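PDB 4RM7: acyl-CoA dehydrogenase from Slackia heliotrinireducens, which belongs to the acyl-CoA dehydrogenase family, whose chains combine a helical N-terminal domain, a beta-rich middle domain and a helical C-terminal domain, and forms an assembly of four chains. Local coordinates for residues K34-Q39 against S84-P89; F57-R62 against N92-L97; P167-S172 against A213-D218; W188-P191 against G196-A199. All blocks are in the same frame, centred on the assembly; numbering follows the deposited sequence.

Interaction 1: K34-Q39 against S84-P89; sequences KWRKDQ and SGACLP
The guanidinium group of R36 overlaps the turn made by G85 and A86, its NH1 lying 3.6 Å from G85 O and 3.8 Å from A86 CB. G85 O sits at the edge of the guanidinium, near its plane, whereas the methyl of A86 meets the group obliquely. No direct hydrogen bond crosses the contact, though the carbonyl may still favour the positive charge electrostatically. A water completes the join: it accepts from R36 NH1 in a weak bond and from C87 N at 3.3 Å, bridging the arginine to the main chain of the loop. Arginine suits this place because a long chain is needed to span two backbones whose nearest CA atoms, those of R36 and A86, are 8.5 Å apart; a bend at chi3 (-108°) brings its end to the turn.

The turn has its own support. S84 OG accepts from A86 N (3.0 Å) in an ST turn and is also hydrogen-bonded to L80 O. G85, the first residue to leave the helix, has positive phi, which glycine tolerates easily, and the small methyl of A86 lies beside NH1, consistent with a close fit. Helix 29-38 ends in a Schellman motif with Q39 as its C-prime residue.

Helix 29-38 thus faces the loop between helices 70-84 and 90-103. The side chain of R36 also touches R351, S354 and D358 of helix 351-362, the helix whose Y362 C87 meets, so helices 29-38 and 351-362 both pack near this loop.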
loop_
_atom_site.group_PDB
_atom_site.type_symbol
_atom_site.label_atom_id
_atom_site.label_comp_id
_atom_site.label_asym_id
_atom_site.label_seq_id
_atom_site.Cartn_x
_atom_site.Cartn_y
_atom_site.Cartn_z
ATOM N N LYS A 34 -17.372 22.492 -22.140
ATOM C CA LYS A 34 -17.044 23.744 -22.800
ATOM C C LYS A 34 -16.295 24.660 -21.856
ATOM O O LYS A 34 -15.369 25.347 -22.266
ATOM C CB LYS A 34 -18.309 24.440 -23.323
ATOM C CG LYS A 34 -18.108 25.915 -23.710
ATOM C CD LYS A 34 -19.386 26.532 -24.266
ATOM C CE LYS A 34 -19.226 28.026 -24.476
ATOM N NZ LYS A 34 -18.181 28.333 -25.511
ATOM N N TRP A 35 -16.695 24.675 -20.588
ATOM C CA TRP A 35 -16.117 25.628 -19.644
ATOM C C TRP A 35 -14.692 25.219 -19.286
ATOM O O TRP A 35 -13.846 26.075 -19.035
ATOM C CB TRP A 35 -17.000 25.753 -18.394
ATOM C CG TRP A 35 -18.348 26.309 -18.727
ATOM C CD1 TRP A 35 -18.665 27.058 -19.821
ATOM C CD2 TRP A 35 -19.569 26.140 -17.989
ATOM N NE1 TRP A 35 -19.998 27.377 -19.804
ATOM C CE2 TRP A 35 -20.580 26.823 -18.695
ATOM C CE3 TRP A 35 -19.906 25.480 -16.804
ATOM C CZ2 TRP A 35 -21.901 26.865 -18.259
ATOM C CZ3 TRP A 35 -21.221 25.530 -16.364
ATOM C CH2 TRP A 35 -22.200 26.217 -17.092
ATOM N N ARG A 36 -14.436 23.911 -19.279
ATOM C CA ARG A 36 -13.079 23.385 -19.146
ATOM C C ARG A 36 -12.221 23.931 -20.283
ATOM O O ARG A 36 -11.079 24.331 -20.079
ATOM C CB ARG A 36 -13.069 21.850 -19.162
ATOM C CG ARG A 36 -13.010 21.208 -17.788
ATOM C CD ARG A 36 -12.641 19.731 -17.863
ATOM N NE ARG A 36 -13.774 18.849 -17.567
ATOM C CZ ARG A 36 -13.954 18.208 -16.409
ATOM N NH1 ARG A 36 -13.071 18.347 -15.421
ATOM N NH2 ARG A 36 -15.019 17.424 -16.233
ATOM N N LYS A 37 -12.801 23.961 -21.477
ATOM C CA LYS A 37 -12.133 24.454 -22.672
ATOM C C LYS A 37 -11.908 25.968 -22.618
ATOM O O LYS A 37 -10.895 26.463 -23.104
ATOM C CB LYS A 37 -12.956 24.066 -23.905
ATOM C CG LYS A 37 -12.505 24.668 -25.228
ATOM C CD LYS A 37 -13.421 25.807 -25.688
ATOM C CE LYS A 37 -14.849 25.337 -25.959
ATOM N NZ LYS A 37 -15.713 26.455 -26.459
ATOM N N ASP A 38 -12.845 26.703 -22.026
ATOM C CA ASP A 38 -12.724 28.160 -21.938
ATOM C C ASP A 38 -11.923 28.566 -20.701
ATOM O O ASP A 38 -11.601 29.744 -20.517
ATOM C CB ASP A 38 -14.102 28.829 -21.896
ATOM C CG ASP A 38 -14.917 28.598 -23.161
ATOM O OD1 ASP A 38 -16.146 28.402 -23.038
ATOM O OD2 ASP A 38 -14.342 28.627 -24.272
ATOM N N GLN A 39 -11.613 27.581 -19.858
ATOM C CA GLN A 39 -10.901 27.809 -18.603
ATOM C C GLN A 39 -11.581 28.903 -17.796
ATOM O O GLN A 39 -10.952 29.886 -17.405
ATOM C CB GLN A 39 -9.440 28.173 -18.865
ATOM C CG GLN A 39 -8.713 27.146 -19.707
ATOM C CD GLN A 39 -7.321 27.588 -20.089
ATOM O OE1 GLN A 39 -6.714 28.413 -19.409
ATOM N NE2 GLN A 39 -6.805 27.042 -21.186
ATOM N N SER A 84 -20.356 18.668 -10.568
ATOM C CA SER A 84 -19.588 19.063 -11.750
ATOM C C SER A 84 -18.518 18.061 -12.151
ATOM O O SER A 84 -18.174 17.972 -13.314
ATOM C CB SER A 84 -18.918 20.411 -11.530
ATOM O OG SER A 84 -17.862 20.264 -10.626
ATOM N N GLY A 85 -17.972 17.327 -11.186
ATOM C CA GLY A 85 -16.840 16.454 -11.451
ATOM C C GLY A 85 -15.624 17.287 -11.824
ATOM O O GLY A 85 -14.743 16.860 -12.575
ATOM N N ALA A 86 -15.572 18.504 -11.305
ATOM C CA ALA A 86 -14.548 19.424 -11.755
ATOM C C ALA A 86 -14.036 20.276 -10.620
ATOM O O ALA A 86 -14.657 20.364 -9.560
ATOM C CB ALA A 86 -15.086 20.307 -12.890
ATOM N N CYS A 87 -12.883 20.889 -10.855
ATOM C CA CYS A 87 -12.336 21.889 -9.962
ATOM C C CYS A 87 -12.939 23.237 -10.300
ATOM O O CYS A 87 -12.707 23.756 -11.380
ATOM C CB CYS A 87 -10.817 21.942 -10.083
ATOM S SG CYS A 87 -10.059 22.931 -8.788
ATOM N N LEU A 88 -13.717 23.801 -9.383
ATOM C CA LEU A 88 -14.446 25.037 -9.644
ATOM C C LEU A 88 -13.762 26.228 -8.959
ATOM O O LEU A 88 -13.022 26.048 -7.997
ATOM C CB LEU A 88 -15.898 24.876 -9.173
ATOM C CG LEU A 88 -16.656 23.716 -9.823
ATOM C CD1 LEU A 88 -18.035 23.599 -9.202
ATOM C CD2 LEU A 88 -16.758 23.875 -11.342
ATOM N N PRO A 89 -13.999 27.454 -9.459
ATOM C CA PRO A 89 -13.318 28.652 -8.935
ATOM C C PRO A 89 -13.821 29.104 -7.569
ATOM O O PRO A 89 -13.177 29.933 -6.922
ATOM C CB PRO A 89 -13.640 29.742 -9.973
ATOM C CG PRO A 89 -14.349 29.085 -11.082
ATOM C CD PRO A 89 -14.916 27.788 -10.558
HETATM O O HOH W 1 -11.435 20.529 -13.779
#

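Interaction 2: F57-R62 against N92-L97; sequences FGVIHR and NDLLQL
The carbonyl oxygen of V59 receives a hydrogen bond from Q73 NE2 of helix 70-84, while L94 CD2 lies 3.8 Å from the same V59 O. The neighbouring carbonyl is treated alike: I60 O is hydrogen-bonded by R113 NH1, and L97 CD2 rests 3.9 Å from I60 O. Polar partners therefore come from surrounding helices, and the leucines of helix 90-103 supply the apolar flank of the loop.

Between the side chains the contact is purely apolar. I60 CG2 meets L94 CD2 at 3.8 Å, the two side chains crossing at a slant, and V59 CG1 approaches L94 CD1 more loosely at 4.5 Å. At I60 the chi1 of 63° sets CG1 between the backbone N and the carbonyl carbon, which turns the CG2 methyl to L94 while the longer branch leads away. L97 has CG anti to its backbone N (chi1 -170°), and from there CD2 reaches the carbonyl of I60. Leucines at positions 94 and 97, three residues apart, fall on the same side of the helix, and their branched ends each offer a methyl to the loop.

Other bonds hold the loop: G58, the centre of an inverse gamma turn, has its N hydrogen-bonded to D69 OD2, and R62 forms a salt bridge with E101 of helix 90-103. I60, L94 and L97 all touch Y116 of helix 106-119. With both carbonyls, on buried residues, hydrogen-bonded from other helices, the join between loop and helix is made by apolar packing, with no hydrogen bond across it.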
loop_
_atom_site.group_PDB
_atom_site.type_symbol
_atom_site.label_atom_id
_atom_site.label_comp_id
_atom_site.label_asym_id
_atom_site.label_seq_id
_atom_site.Cartn_x
_atom_site.Cartn_y
_atom_site.Cartn_z
ATOM N N PHE A 57 -26.894 30.742 6.184
ATOM C CA PHE A 57 -25.539 30.431 6.563
ATOM C C PHE A 57 -24.601 31.507 6.082
ATOM O O PHE A 57 -24.874 32.171 5.102
ATOM C CB PHE A 57 -25.138 29.080 6.024
ATOM C CG PHE A 57 -25.711 27.949 6.795
ATOM C CD1 PHE A 57 -25.170 27.587 8.000
ATOM C CD2 PHE A 57 -26.802 27.267 6.327
ATOM C CE1 PHE A 57 -25.699 26.552 8.724
ATOM C CE2 PHE A 57 -27.339 26.232 7.045
ATOM C CZ PHE A 57 -26.788 25.872 8.248
ATOM N N GLY A 58 -23.497 31.685 6.784
ATOM C CA GLY A 58 -22.470 32.606 6.352
ATOM C C GLY A 58 -21.512 31.951 5.374
ATOM O O GLY A 58 -20.428 31.506 5.768
ATOM N N VAL A 59 -21.908 31.885 4.101
ATOM C CA VAL A 59 -21.071 31.258 3.079
ATOM C C VAL A 59 -20.200 32.272 2.324
ATOM O O VAL A 59 -18.994 32.066 2.161
ATOM C CB VAL A 59 -21.929 30.460 2.075
ATOM C CG1 VAL A 59 -21.075 29.964 0.925
ATOM C CG2 VAL A 59 -22.575 29.291 2.771
ATOM N N ILE A 60 -20.807 33.356 1.856
ATOM C CA ILE A 60 -20.033 34.451 1.281
ATOM C C ILE A 60 -20.061 35.707 2.168
ATOM O O ILE A 60 -19.586 36.758 1.765
ATOM C CB ILE A 60 -20.524 34.828 -0.144
ATOM C CG1 ILE A 60 -21.959 35.324 -0.122
ATOM C CG2 ILE A 60 -20.412 33.649 -1.090
ATOM C CD1 ILE A 60 -22.388 35.890 -1.454
ATOM N N HIS A 61 -20.616 35.591 3.371
ATOM C CA HIS A 61 -20.642 36.692 4.330
ATOM C C HIS A 61 -20.503 36.120 5.733
ATOM O O HIS A 61 -20.719 34.931 5.922
ATOM C CB HIS A 61 -21.932 37.517 4.194
ATOM C CG HIS A 61 -23.115 36.959 4.938
ATOM N ND1 HIS A 61 -23.752 35.792 4.571
ATOM C CD2 HIS A 61 -23.804 37.442 6.001
ATOM C CE1 HIS A 61 -24.771 35.571 5.387
ATOM N NE2 HIS A 61 -24.823 36.556 6.264
ATOM N N ARG A 62 -20.125 36.941 6.712
ATOM C CA ARG A 62 -19.984 36.450 8.082
ATOM C C ARG A 62 -21.294 36.617 8.837
ATOM O O ARG A 62 -21.527 37.642 9.467
ATOM C CB ARG A 62 -18.861 37.179 8.826
ATOM C CG ARG A 62 -17.455 36.994 8.244
ATOM C CD ARG A 62 -16.472 38.017 8.832
ATOM N NE ARG A 62 -15.254 38.110 8.027
ATOM C CZ ARG A 62 -14.118 37.455 8.281
ATOM N NH1 ARG A 62 -13.066 37.604 7.466
ATOM N NH2 ARG A 62 -14.025 36.655 9.347
ATOM N N ASN A 92 -11.636 29.088 -4.348
ATOM C CA ASN A 92 -10.542 30.055 -4.424
ATOM C C ASN A 92 -11.038 31.488 -4.192
ATOM O O ASN A 92 -10.348 32.282 -3.563
ATOM C CB ASN A 92 -9.800 29.949 -5.760
ATOM C CG ASN A 92 -8.652 30.948 -5.876
ATOM O OD1 ASN A 92 -8.748 31.941 -6.597
ATOM N ND2 ASN A 92 -7.569 30.697 -5.157
ATOM N N ASP A 93 -12.234 31.819 -4.668
ATOM C CA ASP A 93 -12.830 33.124 -4.339
ATOM C C ASP A 93 -13.123 33.279 -2.846
ATOM O O ASP A 93 -12.840 34.325 -2.265
ATOM C CB ASP A 93 -14.124 33.365 -5.105
ATOM C CG ASP A 93 -13.922 33.398 -6.593
ATOM O OD1 ASP A 93 -12.796 33.698 -7.049
ATOM O OD2 ASP A 93 -14.903 33.116 -7.308
ATOM N N LEU A 94 -13.684 32.244 -2.226
ATOM C CA LEU A 94 -14.047 32.338 -0.814
ATOM C C LEU A 94 -12.823 32.625 0.039
ATOM O O LEU A 94 -12.886 33.414 0.966
ATOM C CB LEU A 94 -14.732 31.063 -0.315
ATOM C CG LEU A 94 -16.085 30.736 -0.955
ATOM C CD1 LEU A 94 -16.761 29.593 -0.225
ATOM C CD2 LEU A 94 -16.974 31.962 -1.005
ATOM N N LEU A 95 -11.704 31.998 -0.289
ATOM C CA LEU A 95 -10.506 32.176 0.509
ATOM C C LEU A 95 -9.908 33.565 0.278
ATOM O O LEU A 95 -9.422 34.214 1.208
ATOM C CB LEU A 95 -9.484 31.092 0.181
ATOM C CG LEU A 95 -8.150 31.234 0.915
ATOM C CD1 LEU A 95 -8.316 30.928 2.400
ATOM C CD2 LEU A 95 -7.087 30.356 0.294
ATOM N N GLN A 96 -9.951 34.012 -0.972
ATOM C CA GLN A 96 -9.364 35.288 -1.360
ATOM C C GLN A 96 -10.133 36.424 -0.732
ATOM O O GLN A 96 -9.568 37.458 -0.389
ATOM C CB GLN A 96 -9.354 35.451 -2.876
ATOM C CG GLN A 96 -8.188 34.781 -3.558
ATOM C CD GLN A 96 -8.064 35.212 -5.003
ATOM O OE1 GLN A 96 -7.054 34.943 -5.666
ATOM N NE2 GLN A 96 -9.101 35.888 -5.507
ATOM N N LEU A 97 -11.432 36.210 -0.597
ATOM C CA LEU A 97 -12.318 37.169 0.022
ATOM C C LEU A 97 -11.975 37.299 1.485
ATOM O O LEU A 97 -11.819 38.396 2.018
ATOM C CB LEU A 97 -13.769 36.731 -0.131
ATOM C CG LEU A 97 -14.758 37.811 0.294
ATOM C CD1 LEU A 97 -14.433 39.116 -0.427
ATOM C CD2 LEU A 97 -16.190 37.378 0.029
#

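Interaction 3: P167-S172 against A213-D218; sequences PALLVS and ATVRFD
Two strands of the curled mixed sheet of the middle domain face each other here across a hydrophobic interior, as in the beta domain of this family. Strands 168-172 and 213-218 pass at 11.1 Å between axes and run nearly at right angles (78°), too far apart and too steeply crossed for backbone pairing; their side chains fill the gap instead.

Alternation along each strand sends L169 and V171 inward from one side and V215 and F217 from the other. The tip of the phenyl group, F217 CZ, is met by V171 CG2 at 3.6 Å and by L169 CD1 at 3.7 Å, both obliquely to the ring. The same methyl of L169 continues to V215 CG1 at 3.9 Å, so one leucine branch touches both inward-facing residues of the far strand. F217 has CG anti to its carbonyl carbon (chi1 -58°), which carries the ring across. A large ring suits a wide gap, and beta-branched valines suit an extended backbone.

Around the contact, K157 and M153 of strand 151-161 lie beside V171 and F217, and I197 of strand 197-202 packs against L169, V215 and F217. L169 pairs through its backbone with strand 184-191.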
loop_
_atom_site.group_PDB
_atom_site.type_symbol
_atom_site.label_atom_id
_atom_site.label_comp_id
_atom_site.label_asym_id
_atom_site.label_seq_id
_atom_site.Cartn_x
_atom_site.Cartn_y
_atom_site.Cartn_z
ATOM N N PRO A 167 -6.973 42.024 -12.946
ATOM C CA PRO A 167 -6.783 43.477 -12.948
ATOM C C PRO A 167 -5.788 43.949 -11.895
ATOM O O PRO A 167 -5.141 44.970 -12.068
ATOM C CB PRO A 167 -8.181 44.011 -12.637
ATOM C CG PRO A 167 -9.093 42.961 -13.118
ATOM C CD PRO A 167 -8.398 41.661 -12.875
ATOM N N ALA A 168 -5.660 43.204 -10.813
ATOM C CA ALA A 168 -4.794 43.618 -9.728
ATOM C C ALA A 168 -4.229 42.407 -8.983
ATOM O O ALA A 168 -4.829 41.328 -8.965
ATOM C CB ALA A 168 -5.547 44.514 -8.785
ATOM N N LEU A 169 -3.074 42.602 -8.362
ATOM C CA LEU A 169 -2.387 41.533 -7.666
ATOM C C LEU A 169 -2.228 41.862 -6.192
ATOM O O LEU A 169 -1.600 42.858 -5.832
ATOM C CB LEU A 169 -1.028 41.292 -8.309
ATOM C CG LEU A 169 -1.147 40.818 -9.750
ATOM C CD1 LEU A 169 0.188 40.911 -10.466
ATOM C CD2 LEU A 169 -1.632 39.394 -9.752
ATOM N N LEU A 170 -2.820 41.035 -5.338
ATOM C CA LEU A 170 -2.644 41.186 -3.909
ATOM C C LEU A 170 -1.376 40.440 -3.495
ATOM O O LEU A 170 -1.348 39.211 -3.420
ATOM C CB LEU A 170 -3.870 40.677 -3.154
ATOM C CG LEU A 170 -3.785 40.817 -1.624
ATOM C CD1 LEU A 170 -3.376 42.227 -1.213
ATOM C CD2 LEU A 170 -5.092 40.445 -0.965
ATOM N N VAL A 171 -0.327 41.202 -3.223
ATOM C CA VAL A 171 1.016 40.654 -3.099
ATOM C C VAL A 171 1.566 40.731 -1.691
ATOM O O VAL A 171 1.527 41.780 -1.053
ATOM C CB VAL A 171 2.003 41.381 -4.029
ATOM C CG1 VAL A 171 3.309 40.638 -4.086
ATOM C CG2 VAL A 171 1.416 41.484 -5.416
ATOM N N SER A 172 2.080 39.597 -1.224
ATOM C CA SER A 172 2.738 39.504 0.060
ATOM C C SER A 172 4.214 39.838 -0.116
ATOM O O SER A 172 4.851 39.332 -1.039
ATOM C CB SER A 172 2.569 38.110 0.637
ATOM O OG SER A 172 3.347 37.194 -0.104
ATOM N N ALA A 213 -0.403 31.395 -12.940
ATOM C CA ALA A 213 0.743 31.989 -13.617
ATOM C C ALA A 213 1.859 32.231 -12.633
ATOM O O ALA A 213 1.617 32.365 -11.434
ATOM C CB ALA A 213 0.363 33.301 -14.291
ATOM N N THR A 214 3.081 32.270 -13.157
ATOM C CA THR A 214 4.214 32.839 -12.445
ATOM C C THR A 214 4.235 34.327 -12.761
ATOM O O THR A 214 4.117 34.723 -13.924
ATOM C CB THR A 214 5.553 32.185 -12.857
ATOM O OG1 THR A 214 5.515 30.778 -12.592
ATOM C CG2 THR A 214 6.710 32.800 -12.098
ATOM N N VAL A 215 4.365 35.155 -11.734
ATOM C CA VAL A 215 4.394 36.593 -11.941
ATOM C C VAL A 215 5.669 37.187 -11.375
ATOM O O VAL A 215 5.952 37.046 -10.187
ATOM C CB VAL A 215 3.177 37.290 -11.295
ATOM C CG1 VAL A 215 3.246 38.771 -11.543
ATOM C CG2 VAL A 215 1.882 36.724 -11.850
ATOM N N ARG A 216 6.437 37.857 -12.225
ATOM C CA ARG A 216 7.662 38.508 -11.786
ATOM C C ARG A 216 7.422 40.002 -11.633
ATOM O O ARG A 216 6.827 40.649 -12.502
ATOM C CB ARG A 216 8.802 38.252 -12.777
ATOM C CG ARG A 216 10.214 38.598 -12.261
ATOM C CD ARG A 216 11.115 39.169 -13.373
ATOM N NE ARG A 216 10.681 38.747 -14.709
ATOM C CZ ARG A 216 11.051 39.322 -15.858
ATOM N NH1 ARG A 216 11.882 40.363 -15.877
ATOM N NH2 ARG A 216 10.581 38.848 -17.003
ATOM N N PHE A 217 7.886 40.545 -10.513
ATOM C CA PHE A 217 7.886 41.978 -10.294
ATOM C C PHE A 217 9.320 42.496 -10.448
ATOM O O PHE A 217 10.207 42.176 -9.646
ATOM C CB PHE A 217 7.311 42.298 -8.917
ATOM C CG PHE A 217 5.911 41.791 -8.720
ATOM C CD1 PHE A 217 4.821 42.645 -8.861
ATOM C CD2 PHE A 217 5.679 40.449 -8.400
ATOM C CE1 PHE A 217 3.519 42.172 -8.693
ATOM C CE2 PHE A 217 4.378 39.962 -8.229
ATOM C CZ PHE A 217 3.292 40.826 -8.381
ATOM N N ASP A 218 9.544 43.264 -11.511
ATOM C CA ASP A 218 10.865 43.812 -11.818
ATOM C C ASP A 218 10.869 45.320 -11.591
ATOM O O ASP A 218 10.376 46.073 -12.431
ATOM C CB ASP A 218 11.263 43.476 -13.266
ATOM C CG ASP A 218 12.512 44.214 -13.723
ATOM O OD1 ASP A 218 13.414 44.459 -12.890
ATOM O OD2 ASP A 218 12.593 44.550 -14.926
#

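Interaction 4: W188-P191 against G196-A199; sequences WMVP and GIYA
I197 CD1 is the point of the contact, lying 3.8 Å from V190 CG1 and also close to P191 O, at 3.5 Å. Only that one methyl of the isoleucine reaches the facing strand; the V190 and I197 side chains lie obliquely. I197 carries CG1 anti to its carbonyl carbon (chi1 -60°) and extends onward with chi2 near 180°, which places CD1 at full length. Isoleucine suits the site because its long branch spans backbones whose nearest CA atoms, P191 and I197, are 9.3 Å apart, while V190 offers CG1 and P191 its carbonyl oxygen on the facing side.

Backbone bonds to other strands set these residues in place. V190 is hydrogen-bonded to L169, and Y198, next to I197, to R216, with which its ring also makes a cation-pi contact. G196 bonds to D218, and its backbone angles would press a side chain against the preceding carbonyl, which suits glycine.

The two segments are not sheet partners: strand 184-191 is paired antiparallel with strand 168-175, strand 197-202 antiparallel with strand 212-221. From those neighbouring strands, L169 CD1 and V215 CG1 meet I197 CG2, and the F217 ring lies near I197 CD1.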
loop_
_atom_site.group_PDB
_atom_site.type_symbol
_atom_site.label_atom_id
_atom_site.label_comp_id
_atom_site.label_asym_id
_atom_site.label_seq_id
_atom_site.Cartn_x
_atom_site.Cartn_y
_atom_site.Cartn_z
ATOM N N TRP A 188 0.250 44.209 -0.426
ATOM C CA TRP A 188 0.120 45.321 -1.357
ATOM C C TRP A 188 -0.857 44.996 -2.481
ATOM O O TRP A 188 -0.698 43.991 -3.171
ATOM C CB TRP A 188 1.475 45.661 -1.961
ATOM C CG TRP A 188 2.525 46.019 -0.975
ATOM C CD1 TRP A 188 3.252 45.165 -0.195
ATOM C CD2 TRP A 188 3.004 47.338 -0.686
ATOM N NE1 TRP A 188 4.147 45.879 0.576
ATOM C CE2 TRP A 188 4.013 47.212 0.290
ATOM C CE3 TRP A 188 2.672 48.614 -1.151
ATOM C CZ2 TRP A 188 4.685 48.312 0.805
ATOM C CZ3 TRP A 188 3.343 49.703 -0.643
ATOM C CH2 TRP A 188 4.337 49.548 0.327
HETATM N N MSE A 189 -1.854 45.850 -2.686
HETATM C CA MSE A 189 -2.785 45.669 -3.799
HETATM C C MSE A 189 -2.265 46.396 -5.043
HETATM O O MSE A 189 -2.510 47.590 -5.231
HETATM C CB MSE A 189 -4.182 46.172 -3.418
HETATM C CG MSE A 189 -5.253 45.928 -4.471
HETATM SE SE MSE A 189 -5.583 44.035 -4.800
HETATM C CE MSE A 189 -6.460 43.544 -3.140
ATOM N N VAL A 190 -1.542 45.672 -5.892
ATOM C CA VAL A 190 -0.847 46.293 -7.013
ATOM C C VAL A 190 -1.618 46.180 -8.314
ATOM O O VAL A 190 -1.948 45.080 -8.747
ATOM C CB VAL A 190 0.540 45.661 -7.203
ATOM C CG1 VAL A 190 1.299 46.335 -8.340
ATOM C CG2 VAL A 190 1.327 45.726 -5.906
ATOM N N PRO A 191 -1.916 47.325 -8.945
ATOM C CA PRO A 191 -2.541 47.354 -10.277
ATOM C C PRO A 191 -1.688 46.609 -11.291
ATOM O O PRO A 191 -0.472 46.799 -11.304
ATOM C CB PRO A 191 -2.600 48.849 -10.617
ATOM C CG PRO A 191 -2.494 49.552 -9.305
ATOM C CD PRO A 191 -1.650 48.676 -8.424
ATOM N N GLY A 196 6.621 46.841 -15.195
ATOM C CA GLY A 196 7.525 45.887 -14.567
ATOM C C GLY A 196 6.885 44.606 -14.076
ATOM O O GLY A 196 7.543 43.786 -13.416
ATOM N N ILE A 197 5.603 44.416 -14.382
ATOM C CA ILE A 197 4.923 43.171 -13.997
ATOM C C ILE A 197 4.854 42.207 -15.180
ATOM O O ILE A 197 4.327 42.544 -16.228
ATOM C CB ILE A 197 3.515 43.452 -13.471
ATOM C CG1 ILE A 197 3.600 44.352 -12.236
ATOM C CG2 ILE A 197 2.806 42.150 -13.136
ATOM C CD1 ILE A 197 2.268 44.704 -11.644
ATOM N N TYR A 198 5.405 41.011 -15.020
ATOM C CA TYR A 198 5.421 40.031 -16.105
ATOM C C TYR A 198 4.710 38.738 -15.704
ATOM O O TYR A 198 5.058 38.102 -14.705
ATOM C CB TYR A 198 6.867 39.742 -16.537
ATOM C CG TYR A 198 7.587 40.989 -16.975
ATOM C CD1 TYR A 198 7.691 41.323 -18.321
ATOM C CD2 TYR A 198 8.141 41.854 -16.038
ATOM C CE1 TYR A 198 8.345 42.483 -18.718
ATOM C CE2 TYR A 198 8.779 43.014 -16.416
ATOM C CZ TYR A 198 8.879 43.327 -17.753
ATOM O OH TYR A 198 9.522 44.481 -18.115
ATOM N N ALA A 199 3.711 38.340 -16.480
ATOM C CA ALA A 199 3.012 37.106 -16.154
ATOM C C ALA A 199 3.336 35.991 -17.146
ATOM O O ALA A 199 3.357 36.187 -18.357
ATOM C CB ALA A 199 1.526 37.342 -16.083
#

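How the interactions relate
Interactions 1 and 2 lie in the helical N-terminal domain, with centres 20 Å apart; interactions 3 and 4 lie in the middle domain, with centres only 4 Å apart. The first two interleave along the chain: 34-39, 57-62, 84-89 and 92-97 alternate, segments 84-89 and 92-97 nearly adjoin, and both contacts involve the region from helix 70-84 to helix 90-103. Interaction 4 is nested within the loop closed by interaction 3, and the two share a sheet and one hydrophobic interior. The helical pair comes wholly before the sheet pair; interaction 2 approaches interaction 3 to about 5 Å between nearest atoms, without touching, so the two regions are near neighbours in the fold.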